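Local coordinates for protein DMATS type aromatic prenyltransferase (Streptomyces coelicolor, PDB 6ZS0) that probably transfers a dimethylallyl group to the 5-position of the indole ring of tryptophan, as a 5-dimethylallyltryptophan synthase of the ABBA-barrel prenyltransferase fold, at residues A[254-258]-A[270-274]. Numbering follows the deposited sequence.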
loop_
_atom_site.group_PDB
_atom_site.type_symbol
_atom_site.label_atom_id
_atom_site.label_comp_id
_atom_site.label_asym_id
_atom_site.label_seq_id
_atom_site.Cartn_x
_atom_site.Cartn_y
_atom_site.Cartn_z
ATOM N N ALA A 254 4.641 -1.370 12.934
ATOM C CA ALA A 254 3.807 -0.295 12.410
ATOM C C ALA A 254 4.677 0.531 11.460
ATOM O O ALA A 254 5.911 0.433 11.529
ATOM C CB ALA A 254 3.185 0.545 13.492
ATOM N N GLN A 255 4.044 1.328 10.633
ATOM C CA GLN A 255 4.756 2.231 9.702
ATOM C C GLN A 255 4.117 3.592 9.778
ATOM O O GLN A 255 2.894 3.699 10.086
ATOM C CB GLN A 255 4.769 1.693 8.266
ATOM C CG GLN A 255 5.541 0.396 8.135
ATOM C CD GLN A 255 5.640 -0.048 6.696
ATOM O OE1 GLN A 255 5.717 0.773 5.776
ATOM N NE2 GLN A 255 5.724 -1.353 6.511
ATOM N N SER A 256 4.906 4.617 9.486
ATOM C CA SER A 256 4.363 5.965 9.233
ATOM C C SER A 256 4.842 6.418 7.862
ATOM O O SER A 256 5.904 5.950 7.414
ATOM C CB SER A 256 4.723 6.960 10.326
ATOM O OG SER A 256 6.133 7.113 10.429
ATOM N N CYS A 257 4.098 7.296 7.244
ATOM C CA CYS A 257 4.433 7.936 5.960
ATOM C C CYS A 257 4.443 9.466 6.183
ATOM O O CYS A 257 3.505 9.943 6.857
ATOM C CB CYS A 257 3.389 7.524 4.926
ATOM S SG CYS A 257 3.523 8.386 3.347
ATOM N N HIS A 258 5.423 10.163 5.643
ATOM C CA HIS A 258 5.574 11.638 5.768
ATOM C C HIS A 258 5.658 12.199 4.368
ATOM O O HIS A 258 6.615 11.808 3.643
ATOM C CB HIS A 258 6.801 11.940 6.637
ATOM C CG HIS A 258 6.741 11.180 7.918
ATOM N ND1 HIS A 258 6.277 11.748 9.079
ATOM C CD2 HIS A 258 7.004 9.884 8.199
ATOM C CE1 HIS A 258 6.269 10.842 10.030
ATOM N NE2 HIS A 258 6.715 9.671 9.512
ATOM N N GLY A 270 1.871 16.125 5.161
ATOM C CA GLY A 270 0.950 14.990 5.324
ATOM C C GLY A 270 1.580 13.908 6.156
ATOM O O GLY A 270 2.829 13.813 6.166
ATOM N N PHE A 271 0.754 13.183 6.903
ATOM C CA PHE A 271 1.203 12.098 7.804
ATOM C C PHE A 271 0.185 10.963 7.799
ATOM O O PHE A 271 -1.021 11.214 7.952
ATOM C CB PHE A 271 1.399 12.637 9.211
ATOM C CG PHE A 271 1.553 11.565 10.253
ATOM C CD1 PHE A 271 0.477 11.159 11.020
ATOM C CD2 PHE A 271 2.769 10.931 10.434
ATOM C CE1 PHE A 271 0.625 10.175 11.988
ATOM C CE2 PHE A 271 2.910 9.943 11.396
ATOM C CZ PHE A 271 1.839 9.574 12.183
ATOM N N THR A 272 0.664 9.717 7.673
ATOM C CA THR A 272 -0.220 8.536 7.783
ATOM C C THR A 272 0.394 7.556 8.773
ATOM O O THR A 272 1.650 7.350 8.728
ATOM C CB THR A 272 -0.457 7.862 6.424
ATOM O OG1 THR A 272 -1.017 8.831 5.529
ATOM C CG2 THR A 272 -1.369 6.657 6.544
ATOM N N LEU A 273 -0.440 6.998 9.651
ATOM C CA LEU A 273 -0.051 5.860 10.520
ATOM C C LEU A 273 -0.721 4.572 10.056
ATOM O O LEU A 273 -1.941 4.575 9.869
ATOM C CB LEU A 273 -0.438 6.154 11.968
ATOM C CG LEU A 273 -0.034 5.076 12.973
ATOM C CD1 LEU A 273 1.464 4.999 13.121
ATOM C CD2 LEU A 273 -0.655 5.347 14.336
ATOM N N TYR A 274 0.088 3.532 9.833
ATOM C CA TYR A 274 -0.336 2.195 9.347
ATOM C C TYR A 274 -0.185 1.190 10.493
ATOM O O TYR A 274 0.927 1.053 11.070
ATOM C CB TYR A 274 0.528 1.735 8.170
ATOM C CG TYR A 274 0.555 2.662 6.976
ATOM C CD1 TYR A 274 -0.256 2.444 5.864
ATOM C CD2 TYR A 274 1.407 3.753 6.952
ATOM C CE1 TYR A 274 -0.233 3.314 4.773
ATOM C CE2 TYR A 274 1.468 4.605 5.860
ATOM C CZ TYR A 274 0.629 4.408 4.782
ATOM O OH TYR A 274 0.660 5.282 3.722
#
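Y274 and Q255 form a hydrogen-bonded pair in an antiparallel beta hairpin, two neighbouring strands of the ABBA barrel in this prenyltransferase. The short segment axes run at 168° to each other, and two hydrogen-bonded pairs alternate with two non-hydrogen-bonded ones. Y274 N reaches Q255 O at 2.8 Å, whereas the return bond from Q255 N to Y274 O is longer, 3.2 Å. C257 and T272 repeat the reciprocal pattern with both of their N-H groups.

The Y274 side chain can be followed from CB to OH along its own strand, with one ring edge turned to the partner strand. With CG anti to its own carbonyl carbon (chi1 -57°), the ring is carried back along the residues before it in the chain, on the face shared with Q255, C257 and T272. CB and CD2 pass beside Q255 O, which lies in plane at the ring edge. Farther out, CE2 meets C257 CB at 3.6 Å, again edge-on, and OH ends near the same CB. T272 CG2 lies 3.4 Å above one ring face, offset toward the rim, and Y326 and A328 of strand 324-332 add further packing. Cutting Y274 back to an alanine is likely to leave C257 CB and T272 CG2 without their aromatic neighbour and to open a gap in this buried layer.

On the other face, turned toward helix 229-240 at L273, H258 and F271 point the same way side by side. Their ring planes meet at 55°, an oblique pairing in which H258 CE1 approaches F271 CD2 at 3.5 Å. CE2 of F271 also touches S256 CB. The serine hydroxyl has two imidazole partners, H209 of strand 202-209 and H258; within the segment, S256 OG and H258 NE2 are hydrogen-bonded at 2.8 Å.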